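Local coordinates for transmembrane oligosaccharyl transferase (PDB 3WAJ), which is an archaeal membrane protein of the STT3/AglB family, with a helical GT-C transmembrane part, a large C-terminal part and a bound zinc ion, at residues G45-Y50 with Y553-E558; P70-P75 with I566-Q571; A506-R511 with E558-R563. All blocks are in the same frame, centred on the assembly; numbering follows the deposited sequence.

Overall arrangement
From the N terminus the chain first lays down 45-50, at the head of helix 47-60, and then the loop 70-75, both in the STT3 N-terminal part. More than 400 residues later it reaches 506-511 on helix 501-513, then helix 554-561 and the loop 566-571, all in the core domain. Interaction 1 closes a loop of 502 residues and interaction 2 one of 490, and the two cross because their segments alternate. Interaction 3 is nested inside the loop of interaction 2 and crosses interaction 1, with which it shares E558. Helix 554-561 is thus held by 45-50 and by 506-511, while interactions 1 and 2 tie the membrane part to the core domain.

Interaction 1: residues G45-Y50 with Y553-E558; sequences GNDPWY and YGHWIE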
loop_
_atom_site.group_PDB
_atom_site.type_symbol
_atom_site.label_atom_id
_atom_site.label_comp_id
_atom_site.label_asym_id
_atom_site.label_seq_id
_atom_site.Cartn_x
_atom_site.Cartn_y
_atom_site.Cartn_z
ATOM N N GLY A 45 0.066 1.531 -7.854
ATOM C CA GLY A 45 0.176 1.671 -6.409
ATOM C C GLY A 45 1.555 1.996 -5.855
ATOM O O GLY A 45 2.288 2.815 -6.421
ATOM N N ASN A 46 1.902 1.370 -4.731
ATOM C CA ASN A 46 3.215 1.558 -4.144
ATOM C C ASN A 46 4.025 0.262 -4.170
ATOM O O ASN A 46 5.180 0.247 -4.587
ATOM C CB ASN A 46 3.094 2.028 -2.696
ATOM C CG ASN A 46 2.164 3.201 -2.534
ATOM O OD1 ASN A 46 2.235 4.181 -3.283
ATOM N ND2 ASN A 46 1.292 3.123 -1.526
ATOM N N ASP A 47 3.420 -0.818 -3.696
ATOM C CA ASP A 47 4.137 -2.087 -3.565
ATOM C C ASP A 47 4.757 -2.675 -4.852
ATOM O O ASP A 47 5.855 -3.238 -4.791
ATOM C CB ASP A 47 3.274 -3.120 -2.827
ATOM C CG ASP A 47 3.040 -2.742 -1.374
ATOM O OD1 ASP A 47 3.866 -1.963 -0.820
ATOM O OD2 ASP A 47 2.038 -3.226 -0.788
ATOM N N PRO A 48 4.081 -2.530 -6.011
ATOM C CA PRO A 48 4.765 -2.976 -7.235
ATOM C C PRO A 48 6.079 -2.235 -7.482
ATOM O O PRO A 48 6.986 -2.814 -8.076
ATOM C CB PRO A 48 3.749 -2.666 -8.342
ATOM C CG PRO A 48 2.407 -2.730 -7.637
ATOM C CD PRO A 48 2.683 -2.132 -6.273
ATOM N N TRP A 49 6.193 -0.986 -7.046
ATOM C CA TRP A 49 7.476 -0.300 -7.184
ATOM C C TRP A 49 8.578 -0.939 -6.335
ATOM O O TRP A 49 9.754 -0.910 -6.704
ATOM C CB TRP A 49 7.333 1.193 -6.892
ATOM C CG TRP A 49 6.467 1.843 -7.933
ATOM C CD1 TRP A 49 5.101 1.891 -7.945
ATOM C CD2 TRP A 49 6.904 2.484 -9.152
ATOM N NE1 TRP A 49 4.662 2.536 -9.083
ATOM C CE2 TRP A 49 5.746 2.908 -9.840
ATOM C CE3 TRP A 49 8.152 2.730 -9.721
ATOM C CZ2 TRP A 49 5.803 3.587 -11.070
ATOM C CZ3 TRP A 49 8.211 3.413 -10.950
ATOM C CH2 TRP A 49 7.041 3.832 -11.606
ATOM N N TYR A 50 8.200 -1.519 -5.202
ATOM C CA TYR A 50 9.190 -2.147 -4.340
ATOM C C TYR A 50 9.603 -3.525 -4.870
ATOM O O TYR A 50 10.780 -3.893 -4.780
ATOM C CB TYR A 50 8.703 -2.236 -2.883
ATOM C CG TYR A 50 9.841 -2.542 -1.957
ATOM C CD1 TYR A 50 10.787 -1.562 -1.655
ATOM C CD2 TYR A 50 10.009 -3.813 -1.415
ATOM C CE1 TYR A 50 11.864 -1.816 -0.810
ATOM C CE2 TYR A 50 11.088 -4.089 -0.549
ATOM C CZ TYR A 50 12.011 -3.078 -0.260
ATOM O OH TYR A 50 13.081 -3.322 0.566
ATOM N N TYR A 553 4.758 7.436 0.225
ATOM C CA TYR A 553 5.589 7.772 -0.928
ATOM C C TYR A 553 6.961 7.079 -0.939
ATOM O O TYR A 553 7.722 7.224 -1.902
ATOM C CB TYR A 553 5.721 9.321 -1.016
ATOM C CG TYR A 553 4.353 9.974 -1.024
ATOM C CD1 TYR A 553 3.434 9.657 -2.026
ATOM C CD2 TYR A 553 3.958 10.873 -0.037
ATOM C CE1 TYR A 553 2.162 10.226 -2.063
ATOM C CE2 TYR A 553 2.660 11.460 -0.065
ATOM C CZ TYR A 553 1.769 11.117 -1.082
ATOM O OH TYR A 553 0.475 11.652 -1.142
ATOM N N GLY A 554 7.261 6.317 0.121
ATOM C CA GLY A 554 8.577 5.717 0.311
ATOM C C GLY A 554 9.070 4.858 -0.842
ATOM O O GLY A 554 10.228 4.972 -1.287
ATOM N N HIS A 555 8.191 3.997 -1.345
ATOM C CA HIS A 555 8.556 3.123 -2.456
ATOM C C HIS A 555 8.909 3.891 -3.738
ATOM O O HIS A 555 9.894 3.547 -4.416
ATOM C CB HIS A 555 7.501 2.023 -2.673
ATOM C CG HIS A 555 7.443 1.028 -1.551
ATOM N ND1 HIS A 555 8.449 0.897 -0.618
ATOM C CD2 HIS A 555 6.493 0.122 -1.212
ATOM C CE1 HIS A 555 8.125 -0.054 0.251
ATOM N NE2 HIS A 555 6.945 -0.538 -0.096
ATOM N N TRP A 556 8.135 4.933 -4.059
ATOM C CA TRP A 556 8.444 5.785 -5.218
ATOM C C TRP A 556 9.789 6.493 -5.071
ATOM O O TRP A 556 10.573 6.553 -6.021
ATOM C CB TRP A 556 7.356 6.836 -5.428
ATOM C CG TRP A 556 5.999 6.276 -5.698
ATOM C CD1 TRP A 556 5.678 4.978 -6.011
ATOM C CD2 TRP A 556 4.763 7.004 -5.691
ATOM N NE1 TRP A 556 4.313 4.863 -6.208
ATOM C CE2 TRP A 556 3.732 6.090 -6.010
ATOM C CE3 TRP A 556 4.430 8.340 -5.448
ATOM C CZ2 TRP A 556 2.386 6.475 -6.069
ATOM C CZ3 TRP A 556 3.100 8.721 -5.514
ATOM C CH2 TRP A 556 2.091 7.791 -5.806
ATOM N N ILE A 557 10.044 7.042 -3.884
ATOM C CA ILE A 557 11.268 7.787 -3.636
ATOM C C ILE A 557 12.453 6.872 -3.868
ATOM O O ILE A 557 13.403 7.230 -4.555
ATOM C CB ILE A 557 11.312 8.373 -2.206
ATOM C CG1 ILE A 557 10.308 9.525 -2.076
ATOM C CG2 ILE A 557 12.704 8.893 -1.877
ATOM C CD1 ILE A 557 10.240 10.130 -0.680
ATOM N N GLU A 558 12.382 5.670 -3.313
ATOM C CA GLU A 558 13.447 4.695 -3.495
ATOM C C GLU A 558 13.571 4.176 -4.935
ATOM O O GLU A 558 14.659 4.153 -5.490
ATOM C CB GLU A 558 13.226 3.515 -2.558
ATOM C CG GLU A 558 14.272 2.429 -2.711
ATOM C CD GLU A 558 14.125 1.353 -1.628
ATOM O OE1 GLU A 558 13.075 1.344 -0.938
ATOM O OE2 GLU A 558 15.051 0.529 -1.470
HETATM O O HOH W 1 5.578 4.693 -2.574
#
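Y50 packs tightly on H555. CB of Y50 lies almost on the normal through the middle of the imidazole, 3.6 Å from the H555 ring centroid, a CH-pi contact. Because chi1 of Y50 (-165°) turns CG away from the backbone N, the phenol ring partly overlaps the imidazole as an offset stack, centroids 4.7 Å and planes 27° apart. Farther out, OE1 of E558 reaches the edge of the phenol, 3.4 Å from CE1 of Y50; that carboxylate has its salt bridge with R53, and the hydroxyl of Y50 bonds D69. A T-shaped pair follows: the pyrrole edge of W556 faces the ring of W49, planes at 74°. NE1 of W556 also donates to O of G45 (2.9 Å), and because the acceptor lies near the indole plane, this bond helps to set the ring's rotation. Helix 554-561 begins at the end of the WWDYG signature of the STT3 family, and the first residues after it, H555 and W556, meet the N-terminal GT-C part. Packing is looser around N46 and D47, both partly exposed. OD1 of N46 approaches W556 obliquely, 3.6 Å from CZ2, and a water accepts from the backbone N of W556 (3.0 Å) and donates weakly to OD1 of N46. D47, which with D161 and H163 makes up the zinc site, sets OD1 at the imidazole edge.

Interaction 2: residues P70-P75 with I566-Q571; sequences PFTYYP and IANPFQ
I566 meets Y74 where the chain has just left strand 564-565, an edge strand of the core domain's mixed sheet, and this loop-to-loop contact fastens the N-terminal segment 70-75 beside that edge. The backbones run close enough for a CA-H...O contact, with CA of I566 3.5 Å from O of Y74 and an angle of 155° at the hydrogen. CD1 of I566 touches the edge of the tyrosine ring, 4.0 Å from CD2 of Y74, whose hydroxyl bonds T544 and N604. A water donates to both carbonyls, 2.8 Å from O of Y74 and 2.9 Å from O of I566, closing a bridge between the loops. The same I566 oxygen lies in the plane of the Y73 ring at its edge, 3.6 Å from CD1. Two residues on, the amide of N568 comes up against T72 and Y73, its ND2 3.5 Å from CB of Y73. The model places the amide OD1 implausibly close to OG1 of T72, so that pairing remains doubtful. Beyond it F570 sets its ring edge-to-face with H555 and with Y50. The segment closes in a type I beta turn, in which N of Q571 donates to O of N568 at 2.9 Å.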
loop_
_atom_site.group_PDB
_atom_site.type_symbol
_atom_site.label_atom_id
_atom_site.label_comp_id
_atom_site.label_asym_id
_atom_site.label_seq_id
_atom_site.Cartn_x
_atom_site.Cartn_y
_atom_site.Cartn_z
ATOM N N PRO A 70 18.769 -1.466 3.507
ATOM C CA PRO A 70 19.119 -0.240 4.228
ATOM C C PRO A 70 18.752 1.014 3.447
ATOM O O PRO A 70 18.874 2.128 3.970
ATOM C CB PRO A 70 20.650 -0.344 4.374
ATOM C CG PRO A 70 21.073 -1.237 3.258
ATOM C CD PRO A 70 19.964 -2.243 3.121
ATOM N N PHE A 71 18.309 0.824 2.209
ATOM C CA PHE A 71 17.987 1.939 1.320
ATOM C C PHE A 71 16.619 2.527 1.680
ATOM O O PHE A 71 16.274 3.637 1.261
ATOM C CB PHE A 71 17.969 1.463 -0.119
ATOM C CG PHE A 71 18.630 2.403 -1.098
ATOM C CD1 PHE A 71 17.986 3.563 -1.513
ATOM C CD2 PHE A 71 19.868 2.085 -1.660
ATOM C CE1 PHE A 71 18.568 4.401 -2.424
ATOM C CE2 PHE A 71 20.456 2.925 -2.585
ATOM C CZ PHE A 71 19.803 4.094 -2.965
ATOM N N THR A 72 15.841 1.780 2.458
ATOM C CA THR A 72 14.553 2.270 2.936
ATOM C C THR A 72 14.504 2.380 4.463
ATOM O O THR A 72 15.422 1.930 5.153
ATOM C CB THR A 72 13.412 1.409 2.412
ATOM O OG1 THR A 72 12.179 2.112 2.584
ATOM C CG2 THR A 72 13.371 0.060 3.120
ATOM N N TYR A 73 13.445 2.994 4.988
ATOM C CA TYR A 73 13.350 3.232 6.434
ATOM C C TYR A 73 14.656 3.854 6.974
ATOM O O TYR A 73 15.235 3.408 7.976
ATOM C CB TYR A 73 12.954 1.927 7.170
ATOM C CG TYR A 73 12.764 2.054 8.674
ATOM C CD1 TYR A 73 12.410 3.270 9.262
ATOM C CD2 TYR A 73 12.959 0.959 9.505
ATOM C CE1 TYR A 73 12.257 3.386 10.631
ATOM C CE2 TYR A 73 12.821 1.063 10.887
ATOM C CZ TYR A 73 12.468 2.275 11.444
ATOM O OH TYR A 73 12.325 2.378 12.808
ATOM N N TYR A 74 15.110 4.906 6.308
ATOM C CA TYR A 74 16.356 5.563 6.679
ATOM C C TYR A 74 16.264 6.240 8.052
ATOM O O TYR A 74 15.267 6.888 8.371
ATOM C CB TYR A 74 16.718 6.584 5.602
ATOM C CG TYR A 74 18.072 7.225 5.785
ATOM C CD1 TYR A 74 19.233 6.604 5.330
ATOM C CD2 TYR A 74 18.187 8.471 6.378
ATOM C CE1 TYR A 74 20.481 7.214 5.482
ATOM C CE2 TYR A 74 19.420 9.080 6.542
ATOM C CZ TYR A 74 20.567 8.449 6.093
ATOM O OH TYR A 74 21.800 9.077 6.246
ATOM N N PRO A 75 17.325 6.123 8.860
ATOM C CA PRO A 75 18.572 5.423 8.542
ATOM C C PRO A 75 18.688 4.080 9.238
ATOM O O PRO A 75 19.783 3.760 9.724
ATOM C CB PRO A 75 19.618 6.347 9.157
ATOM C CG PRO A 75 18.916 6.756 10.486
ATOM C CD PRO A 75 17.419 6.858 10.137
ATOM N N ILE A 566 12.872 8.241 4.743
ATOM C CA ILE A 566 12.729 8.041 6.182
ATOM C C ILE A 566 11.543 7.091 6.479
ATOM O O ILE A 566 11.584 6.273 7.411
ATOM C CB ILE A 566 12.520 9.421 6.856
ATOM C CG1 ILE A 566 13.849 9.960 7.382
ATOM C CG2 ILE A 566 11.412 9.393 7.938
ATOM C CD1 ILE A 566 14.777 10.513 6.285
ATOM N N ALA A 567 10.490 7.199 5.671
ATOM C CA ALA A 567 9.274 6.431 5.914
ATOM C C ALA A 567 8.807 5.614 4.691
ATOM O O ALA A 567 9.079 5.989 3.546
ATOM C CB ALA A 567 8.159 7.337 6.442
ATOM N N ASN A 568 8.042 4.556 4.973
ATOM C CA ASN A 568 7.774 3.418 4.088
ATOM C C ASN A 568 6.299 3.121 3.991
ATOM O O ASN A 568 5.562 3.322 4.961
ATOM C CB ASN A 568 8.289 2.118 4.770
ATOM C CG ASN A 568 9.651 1.734 4.328
ATOM O OD1 ASN A 568 10.094 2.143 3.259
ATOM N ND2 ASN A 568 10.340 0.940 5.139
ATOM N N PRO A 569 5.879 2.507 2.878
ATOM C CA PRO A 569 4.528 1.932 2.833
ATOM C C PRO A 569 4.365 0.629 3.638
ATOM O O PRO A 569 3.269 0.071 3.625
ATOM C CB PRO A 569 4.297 1.716 1.331
ATOM C CG PRO A 569 5.214 2.756 0.674
ATOM C CD PRO A 569 6.450 2.681 1.529
ATOM N N PHE A 570 5.421 0.155 4.306
ATOM C CA PHE A 570 5.275 -0.860 5.368
ATOM C C PHE A 570 5.005 -0.192 6.704
ATOM O O PHE A 570 5.037 -0.859 7.734
ATOM C CB PHE A 570 6.555 -1.691 5.542
ATOM C CG PHE A 570 7.092 -2.239 4.263
ATOM C CD1 PHE A 570 6.260 -2.899 3.376
ATOM C CD2 PHE A 570 8.419 -2.060 3.927
ATOM C CE1 PHE A 570 6.749 -3.382 2.178
ATOM C CE2 PHE A 570 8.915 -2.534 2.724
ATOM C CZ PHE A 570 8.083 -3.197 1.857
ATOM N N GLN A 571 4.792 1.129 6.672
ATOM C CA GLN A 571 4.557 1.966 7.856
ATOM C C GLN A 571 5.738 2.066 8.820
ATOM O O GLN A 571 5.551 2.303 10.014
ATOM C CB GLN A 571 3.257 1.569 8.573
ATOM C CG GLN A 571 2.007 1.749 7.684
ATOM C CD GLN A 571 0.731 1.198 8.311
ATOM O OE1 GLN A 571 0.741 0.664 9.422
ATOM N NE2 GLN A 571 -0.375 1.329 7.596
HETATM O O HOH W 2 12.913 6.724 9.917
#

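Interaction 3: residues A506-R511 with E558-R563; sequences ALTWMR and EAVAHR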
loop_
_atom_site.group_PDB
_atom_site.type_symbol
_atom_site.label_atom_id
_atom_site.label_comp_id
_atom_site.label_asym_id
_atom_site.label_seq_id
_atom_site.Cartn_x
_atom_site.Cartn_y
_atom_site.Cartn_z
ATOM N N ALA A 506 9.164 14.740 -10.459
ATOM C CA ALA A 506 9.856 15.299 -9.300
ATOM C C ALA A 506 10.957 14.340 -8.828
ATOM O O ALA A 506 12.079 14.744 -8.556
ATOM C CB ALA A 506 8.873 15.601 -8.168
ATOM N N LEU A 507 10.635 13.055 -8.769
ATOM C CA LEU A 507 11.599 12.056 -8.308
ATOM C C LEU A 507 12.727 11.786 -9.309
ATOM O O LEU A 507 13.878 11.654 -8.900
ATOM C CB LEU A 507 10.880 10.767 -7.905
ATOM C CG LEU A 507 9.888 11.107 -6.807
ATOM C CD1 LEU A 507 9.019 9.918 -6.461
ATOM C CD2 LEU A 507 10.656 11.624 -5.592
ATOM N N THR A 508 12.415 11.712 -10.609
ATOM C CA THR A 508 13.490 11.581 -11.602
ATOM C C THR A 508 14.381 12.802 -11.532
ATOM O O THR A 508 15.599 12.696 -11.651
ATOM C CB THR A 508 13.019 11.390 -13.061
ATOM O OG1 THR A 508 12.144 12.458 -13.425
ATOM C CG2 THR A 508 12.324 10.047 -13.243
ATOM N N TRP A 509 13.772 13.967 -11.332
ATOM C CA TRP A 509 14.548 15.189 -11.145
ATOM C C TRP A 509 15.494 15.042 -9.953
ATOM O O TRP A 509 16.681 15.347 -10.049
ATOM C CB TRP A 509 13.634 16.401 -10.931
ATOM C CG TRP A 509 14.411 17.678 -10.759
ATOM C CD1 TRP A 509 14.825 18.531 -11.753
ATOM C CD2 TRP A 509 14.898 18.241 -9.520
ATOM N NE1 TRP A 509 15.530 19.581 -11.208
ATOM C CE2 TRP A 509 15.592 19.431 -9.846
ATOM C CE3 TRP A 509 14.819 17.846 -8.175
ATOM C CZ2 TRP A 509 16.198 20.244 -8.870
ATOM C CZ3 TRP A 509 15.414 18.654 -7.201
ATOM C CH2 TRP A 509 16.095 19.842 -7.555
ATOM N N MET A 510 14.949 14.578 -8.832
ATOM C CA MET A 510 15.722 14.390 -7.613
ATOM C C MET A 510 16.922 13.486 -7.846
ATOM O O MET A 510 18.035 13.794 -7.404
ATOM C CB MET A 510 14.842 13.838 -6.471
ATOM C CG MET A 510 15.646 13.495 -5.222
ATOM S SD MET A 510 14.642 13.072 -3.794
ATOM C CE MET A 510 14.081 14.671 -3.218
ATOM N N ARG A 511 16.699 12.390 -8.571
ATOM C CA ARG A 511 17.765 11.419 -8.848
ATOM C C ARG A 511 18.948 12.076 -9.546
ATOM O O ARG A 511 20.103 11.704 -9.328
ATOM C CB ARG A 511 17.226 10.259 -9.698
ATOM C CG ARG A 511 18.306 9.286 -10.218
ATOM C CD ARG A 511 17.675 8.064 -10.894
ATOM N NE ARG A 511 18.647 7.075 -11.369
ATOM C CZ ARG A 511 18.332 5.900 -11.913
ATOM N NH1 ARG A 511 17.068 5.553 -12.054
ATOM N NH2 ARG A 511 19.292 5.072 -12.296
ATOM N N GLU A 558 12.382 5.670 -3.313
ATOM C CA GLU A 558 13.447 4.695 -3.495
ATOM C C GLU A 558 13.571 4.176 -4.935
ATOM O O GLU A 558 14.659 4.153 -5.490
ATOM C CB GLU A 558 13.226 3.515 -2.558
ATOM C CG GLU A 558 14.272 2.429 -2.711
ATOM C CD GLU A 558 14.125 1.353 -1.628
ATOM O OE1 GLU A 558 13.075 1.344 -0.938
ATOM O OE2 GLU A 558 15.051 0.529 -1.470
ATOM N N ALA A 559 12.463 3.744 -5.534
ATOM C CA ALA A 559 12.529 3.150 -6.865
ATOM C C ALA A 559 12.757 4.177 -7.983
ATOM O O ALA A 559 13.350 3.848 -9.000
ATOM C CB ALA A 559 11.292 2.293 -7.147
ATOM N N VAL A 560 12.318 5.419 -7.787
ATOM C CA VAL A 560 12.406 6.409 -8.858
ATOM C C VAL A 560 13.515 7.432 -8.640
ATOM O O VAL A 560 14.265 7.752 -9.556
ATOM C CB VAL A 560 11.051 7.123 -9.126
ATOM C CG1 VAL A 560 11.199 8.129 -10.264
ATOM C CG2 VAL A 560 9.963 6.101 -9.475
ATOM N N ALA A 561 13.621 7.949 -7.428
ATOM C CA ALA A 561 14.669 8.914 -7.126
ATOM C C ALA A 561 16.007 8.243 -6.803
ATOM O O ALA A 561 17.043 8.912 -6.804
ATOM C CB ALA A 561 14.245 9.822 -5.985
ATOM N N HIS A 562 15.979 6.937 -6.520
ATOM C CA HIS A 562 17.143 6.242 -5.951
ATOM C C HIS A 562 17.726 7.050 -4.780
ATOM O O HIS A 562 18.941 7.232 -4.689
ATOM C CB HIS A 562 18.241 6.000 -7.009
ATOM C CG HIS A 562 17.939 4.896 -7.976
ATOM N ND1 HIS A 562 18.787 4.561 -9.011
ATOM C CD2 HIS A 562 16.879 4.055 -8.077
ATOM C CE1 HIS A 562 18.270 3.558 -9.699
ATOM N NE2 HIS A 562 17.113 3.231 -9.150
ATOM N N ARG A 563 16.853 7.558 -3.911
ATOM C CA ARG A 563 17.278 8.184 -2.658
ATOM C C ARG A 563 16.669 7.428 -1.489
ATOM O O ARG A 563 15.875 6.519 -1.691
ATOM C CB ARG A 563 16.929 9.680 -2.622
ATOM C CG ARG A 563 17.719 10.494 -3.648
ATOM C CD ARG A 563 19.254 10.315 -3.510
ATOM N NE ARG A 563 19.988 11.111 -4.507
ATOM C CZ ARG A 563 20.327 10.680 -5.724
ATOM N NH1 ARG A 563 20.023 9.442 -6.095
ATOM N NH2 ARG A 563 20.976 11.483 -6.565
HETATM O O HOH W 3 14.465 6.938 -12.202
#
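The long side chain of R511 leaves its helix with CG anti to the backbone N (chi1 172°) and stays extended to NE, which lays the guanidinium alongside the imidazole of H562. R563 takes the other course: a bend at chi2 (-55°) folds its guanidinium back toward the main chain of R511. The two results differ in kind. R511 and H562 lie side by side and point the same way, planes 35° apart; CE1 of H562 lies over the guanidinium, 3.2 Å from NH2 of R511, and NH1 of R511 lies over the rim of the imidazole. Their close nitrogens have poor hydrogen-bond angles, and ND1 of H562 is instead bonded to D521. A water carries the polar link here, accepting from NH1 of R511 at 3.0 Å and donating to O of V560 at 2.8 Å. R563, by contrast, binds backbone oxygens. Its NH1 donates to O of H562 at 2.8 Å, approaching from above the carbonyl plane, and its NH2 makes a weak bond to O of R511 at 2.9 Å. T514 O and the hydroxyl of Y545 also bind this guanidinium, so several bonds fix its rotation. Elsewhere the helices meet through apolar side chains, with A561 letting the backbones come close: its CA is 3.4 Å from O of L507, a CA-H...O contact. CB of L507 rests against CG1 of V560 (3.6 Å), and SD of M510 touches CB of A561 (3.9 Å). H562 has positive phi just past the helix, after a widened pi-type turn. Both helices lie in the core domain of the STT3/AglB family, helix 501-513 against strand 771-776 of its mixed sheet and helix 554-561 running on into edge strand 564-565.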